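Local coordinates for protein glycosyl hydrolase, BNR repeat (Ralstonia eutropha, PDB 3B7F) that is of unproven function but may be a glycosyl hydrolase, its chain folded as a seven-bladed beta-propeller with BNR repeats, at residues 56-61 with 114-119; 69-74 with 81-86. All blocks are in the same frame, centred on the assembly; numbering follows the deposited sequence.

Contact 1 of 2, residues 56-61 with 114-119; sequences TIHHIV and VDHVFW
H116 stacks on H58 across the contact, and D115, the residue before it, holds the H116 ring at its edge: D115 OD2 takes the ND1-H of H116 at 2.7 Å with its anti lone pair, lying in the plane of the imidazole. H116 carries its CG between its own backbone N and carbonyl carbon (chi1 60°), which lifts the ring toward strand 56-62. There it forms an offset stack with H58, the ring centroids 4.2 Å apart and the planes only 10° from parallel. H116 CD2 sits over the centre of the H58 ring, 3.5 Å from H58 CE1. Y386 also stacks with H58, and the side chain of R75 touches both histidines. At V117 the backbone does the touching, its carbonyl O lying 3.5 Å from H58 CB. F118 points its CB away from 56-61, yet CD1 of its ring comes to 4.1 Å from H58 ND1, while F118 O approaches H59 CB and is hydrogen-bonded to Q344. W119 offers a ring face to the edge of H59, with H59 CE1 4.1 Å from W119 CD2 and the planes at 51°. The H59 ring has V61 CG2 over one face, and its ND1 accepts a hydrogen bond from the backbone N of L120; together these limit its rotation. No hydrogen bond links the two segments, which are the innermost strands of consecutive propeller blades, so aromatic stacking and van der Waals contact join them. The D115 carboxylate would probably polarise H116 and favour a proton on its ND1.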
# COMPACT_ATOMS: atom_id res chain seq x y z
N THR A 56 3.84 -16.40 -6.49
CA THR A 56 3.48 -15.51 -5.39
C THR A 56 3.52 -14.10 -5.97
O THR A 56 4.57 -13.67 -6.44
CB THR A 56 4.48 -15.64 -4.22
OG1 THR A 56 4.45 -16.99 -3.76
CG2 THR A 56 4.12 -14.72 -3.06
N ILE A 57 2.37 -13.42 -5.97
CA ILE A 57 2.26 -12.10 -6.54
C ILE A 57 2.10 -11.12 -5.41
O ILE A 57 1.15 -11.21 -4.63
CB ILE A 57 1.06 -11.96 -7.53
CG1 ILE A 57 0.94 -13.17 -8.48
CG2 ILE A 57 1.15 -10.59 -8.28
CD1 ILE A 57 2.20 -13.53 -9.32
N HIS A 58 3.01 -10.15 -5.34
CA HIS A 58 2.99 -9.16 -4.28
C HIS A 58 2.25 -7.86 -4.52
O HIS A 58 1.75 -7.27 -3.57
CB HIS A 58 4.43 -8.86 -3.85
CG HIS A 58 5.00 -9.94 -3.01
ND1 HIS A 58 4.71 -10.04 -1.66
CD2 HIS A 58 5.75 -11.03 -3.32
CE1 HIS A 58 5.30 -11.12 -1.17
NE2 HIS A 58 5.93 -11.74 -2.16
N HIS A 59 2.20 -7.39 -5.76
CA HIS A 59 1.59 -6.12 -6.06
C HIS A 59 1.35 -6.00 -7.57
O HIS A 59 2.21 -6.40 -8.35
CB HIS A 59 2.53 -5.01 -5.59
CG HIS A 59 1.88 -3.70 -5.26
ND1 HIS A 59 2.60 -2.54 -5.16
CD2 HIS A 59 0.59 -3.36 -5.01
CE1 HIS A 59 1.79 -1.55 -4.83
NE2 HIS A 59 0.57 -2.03 -4.71
N ILE A 60 0.18 -5.50 -7.95
CA ILE A 60 -0.16 -5.31 -9.36
C ILE A 60 -0.65 -3.87 -9.41
O ILE A 60 -1.60 -3.52 -8.70
CB ILE A 60 -1.24 -6.29 -9.93
CG1 ILE A 60 -1.03 -7.74 -9.45
CG2 ILE A 60 -1.24 -6.23 -11.46
CD1 ILE A 60 -2.19 -8.64 -9.75
N VAL A 61 0.03 -3.03 -10.20
CA VAL A 61 -0.30 -1.62 -10.29
C VAL A 61 -0.41 -1.17 -11.74
O VAL A 61 0.42 -1.54 -12.57
CB VAL A 61 0.77 -0.77 -9.59
CG1 VAL A 61 0.37 0.72 -9.64
CG2 VAL A 61 1.00 -1.25 -8.15
N VAL A 114 18.00 -9.52 -2.65
CA VAL A 114 16.58 -9.19 -2.78
C VAL A 114 15.76 -10.48 -2.64
O VAL A 114 15.95 -11.42 -3.42
CB VAL A 114 16.26 -8.45 -4.13
CG1 VAL A 114 14.75 -8.36 -4.40
CG2 VAL A 114 16.91 -7.04 -4.16
N ASP A 115 14.90 -10.53 -1.62
CA ASP A 115 14.02 -11.67 -1.42
C ASP A 115 12.82 -11.52 -2.34
O ASP A 115 12.47 -12.45 -3.05
CB ASP A 115 13.55 -11.82 0.01
CG ASP A 115 12.74 -13.09 0.21
OD1 ASP A 115 13.33 -14.18 0.25
OD2 ASP A 115 11.51 -12.99 0.31
N HIS A 116 12.17 -10.35 -2.30
CA HIS A 116 11.06 -10.06 -3.20
C HIS A 116 10.83 -8.57 -3.38
O HIS A 116 11.20 -7.77 -2.53
CB HIS A 116 9.76 -10.78 -2.74
CG HIS A 116 9.28 -10.39 -1.38
ND1 HIS A 116 9.68 -11.05 -0.23
CD2 HIS A 116 8.40 -9.45 -0.98
CE1 HIS A 116 9.08 -10.51 0.81
NE2 HIS A 116 8.30 -9.53 0.39
N VAL A 117 10.26 -8.21 -4.53
CA VAL A 117 9.83 -6.85 -4.80
C VAL A 117 8.49 -6.79 -4.12
O VAL A 117 7.58 -7.56 -4.45
CB VAL A 117 9.71 -6.55 -6.29
CG1 VAL A 117 9.22 -5.10 -6.51
CG2 VAL A 117 11.04 -6.81 -6.98
N PHE A 118 8.34 -5.89 -3.16
CA PHE A 118 7.12 -5.79 -2.38
C PHE A 118 6.12 -4.74 -2.87
O PHE A 118 4.92 -4.98 -2.87
CB PHE A 118 7.50 -5.49 -0.93
CG PHE A 118 6.32 -5.43 -0.02
CD1 PHE A 118 5.72 -6.60 0.39
CD2 PHE A 118 5.82 -4.23 0.44
CE1 PHE A 118 4.61 -6.57 1.23
CE2 PHE A 118 4.71 -4.20 1.27
CZ PHE A 118 4.11 -5.36 1.66
N TRP A 119 6.63 -3.58 -3.29
CA TRP A 119 5.81 -2.43 -3.64
C TRP A 119 6.27 -1.76 -4.92
O TRP A 119 7.44 -1.58 -5.08
CB TRP A 119 5.97 -1.41 -2.53
CG TRP A 119 5.04 -0.27 -2.57
CD1 TRP A 119 5.08 0.82 -3.38
CD2 TRP A 119 3.94 -0.08 -1.68
NE1 TRP A 119 4.04 1.67 -3.07
CE2 TRP A 119 3.34 1.14 -2.02
CE3 TRP A 119 3.41 -0.83 -0.64
CZ2 TRP A 119 2.23 1.63 -1.36
CZ3 TRP A 119 2.33 -0.34 0.04
CH2 TRP A 119 1.74 0.88 -0.33

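Contact 2 of 2, residues 69-74 with 81-86; sequences RMLMAA and PTVFRS
M70 and S86 pair through two backbone hydrogen bonds, M70 N to S86 O at 3.0 Å and S86 N to M70 O at 2.9 Å. The same reciprocal exchange joins M72 with F84 and A74 with T82; the bond from T82 N to A74 O is the shortest, at 2.8 Å. S86 O also accepts from a water that in turn accepts from R69 NH1 in the guanidinium plane, while R69 NE forms a salt bridge with E66. Between these pairs lie L71 opposite R85 and A73 opposite V83, non-hydrogen-bonded. On their face, the first torsion of L71 (chi1 -68°) sets CG beside the backbone N and turns the branch toward the neighbouring strand, where CD2 reaches to 3.4 Å from R85 CB, while L71 CB rests 4.0 Å from V83 CG1. The opposite face carries F84, whose ring edge receives the A74 methyl, F84 CE2 to A74 CB 3.6 Å, in the ring plane. T82 CG2 lies over one face of that ring, F52 stacks with it, and selenomethionine M72 runs on to I57, I60 and F35. This is an antiparallel beta hairpin, and its strands are the second and third of a four-stranded propeller blade.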
# COMPACT_ATOMS: atom_id res chain seq x y z
N ARG A 69 -0.63 0.35 -19.56
CA ARG A 69 0.56 -0.20 -18.91
C ARG A 69 0.32 -0.63 -17.47
O ARG A 69 -0.33 0.10 -16.70
CB ARG A 69 1.69 0.83 -18.96
CG ARG A 69 2.13 1.15 -20.38
CD ARG A 69 3.34 2.05 -20.39
NE ARG A 69 3.81 2.37 -21.75
CZ ARG A 69 4.64 1.61 -22.48
NH1 ARG A 69 5.08 0.41 -22.08
NH2 ARG A 69 5.00 2.06 -23.69
N MSE A 70 0.81 -1.84 -17.12
CA MSE A 70 0.73 -2.39 -15.77
C MSE A 70 2.00 -3.12 -15.40
O MSE A 70 2.63 -3.73 -16.27
CB MSE A 70 -0.37 -3.41 -15.63
CG MSE A 70 -1.76 -2.97 -16.01
SE MSE A 70 -3.01 -4.35 -15.38
CE MSE A 70 -4.55 -3.47 -16.10
N LEU A 71 2.34 -3.07 -14.11
CA LEU A 71 3.48 -3.78 -13.53
C LEU A 71 2.95 -4.69 -12.44
O LEU A 71 1.96 -4.37 -11.80
CB LEU A 71 4.58 -2.86 -12.98
CG LEU A 71 5.39 -2.03 -14.01
CD1 LEU A 71 6.59 -1.39 -13.34
CD2 LEU A 71 5.88 -2.84 -15.22
N MSE A 72 3.61 -5.84 -12.29
CA MSE A 72 3.26 -6.87 -11.34
C MSE A 72 4.54 -7.42 -10.67
O MSE A 72 5.35 -8.01 -11.34
CB MSE A 72 2.55 -7.99 -12.08
CG MSE A 72 2.30 -9.24 -11.24
SE MSE A 72 1.64 -10.70 -12.24
CE MSE A 72 0.02 -9.98 -12.95
N ALA A 73 4.70 -7.19 -9.37
CA ALA A 73 5.81 -7.71 -8.57
C ALA A 73 5.51 -9.20 -8.27
O ALA A 73 4.44 -9.55 -7.75
CB ALA A 73 5.98 -6.87 -7.27
N ALA A 74 6.43 -10.08 -8.64
CA ALA A 74 6.21 -11.53 -8.51
C ALA A 74 7.50 -12.28 -8.20
O ALA A 74 8.59 -11.77 -8.46
CB ALA A 74 5.60 -12.09 -9.79
N PRO A 81 12.96 -13.42 -7.82
CA PRO A 81 12.09 -12.24 -7.73
C PRO A 81 12.22 -11.36 -8.97
O PRO A 81 13.32 -11.13 -9.43
CB PRO A 81 12.62 -11.51 -6.49
CG PRO A 81 14.03 -11.90 -6.41
CD PRO A 81 14.14 -13.28 -6.97
N THR A 82 11.09 -10.90 -9.51
CA THR A 82 11.06 -10.06 -10.71
C THR A 82 9.84 -9.15 -10.76
O THR A 82 8.99 -9.15 -9.85
CB THR A 82 11.08 -10.94 -12.02
OG1 THR A 82 11.33 -10.12 -13.16
CG2 THR A 82 9.78 -11.73 -12.23
N VAL A 83 9.78 -8.35 -11.83
CA VAL A 83 8.65 -7.51 -12.18
C VAL A 83 8.21 -7.89 -13.60
O VAL A 83 9.03 -7.89 -14.53
CB VAL A 83 8.98 -6.00 -12.11
CG1 VAL A 83 7.74 -5.19 -12.44
CG2 VAL A 83 9.50 -5.60 -10.72
N PHE A 84 6.94 -8.25 -13.76
CA PHE A 84 6.37 -8.48 -15.09
C PHE A 84 5.72 -7.18 -15.55
O PHE A 84 5.20 -6.43 -14.72
CB PHE A 84 5.34 -9.60 -15.09
CG PHE A 84 5.90 -10.96 -14.81
CD1 PHE A 84 6.48 -11.70 -15.84
CD2 PHE A 84 5.82 -11.52 -13.53
CE1 PHE A 84 6.99 -12.98 -15.59
CE2 PHE A 84 6.33 -12.78 -13.28
CZ PHE A 84 6.93 -13.52 -14.31
N ARG A 85 5.79 -6.90 -16.85
CA ARG A 85 5.20 -5.69 -17.41
C ARG A 85 4.22 -6.07 -18.51
O ARG A 85 4.40 -7.06 -19.21
CB ARG A 85 6.29 -4.74 -17.97
CG ARG A 85 6.70 -4.93 -19.44
CD ARG A 85 8.00 -4.18 -19.82
NE ARG A 85 9.11 -5.04 -19.46
CZ ARG A 85 9.86 -5.79 -20.28
NH1 ARG A 85 9.75 -5.77 -21.61
NH2 ARG A 85 10.80 -6.55 -19.73
N SER A 86 3.19 -5.25 -18.66
CA SER A 86 2.20 -5.39 -19.72
C SER A 86 1.99 -4.03 -20.34
O SER A 86 1.95 -3.05 -19.60
CB SER A 86 0.88 -5.86 -19.17
OG SER A 86 -0.05 -5.99 -20.22
O HOH W 1 4.45 -1.56 -19.76

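After strands 24-29, 32-38 and 45-51, which pair with the C-terminal 385-391 in another blade, the chain enters 56-62, innermost of its blade, then turns back into 70-75 and again into 81-86. Contact 2 closes that short hairpin. Strand 94-95 completes the blade before the chain crosses to the next, where 116-122 returns beside 56-62 and closes the longer loop of contact 1. Contact 2 is nested inside contact 1: one builds a blade, the other packs it against its successor. Their centres lie 8 Å apart, and strand 56-62 is hydrogen-bonded to its neighbour 70-75, as between H59 O and A73 N, 2.8 Å. A73 CB packs on V117 O, tying the hairpin to the next blade.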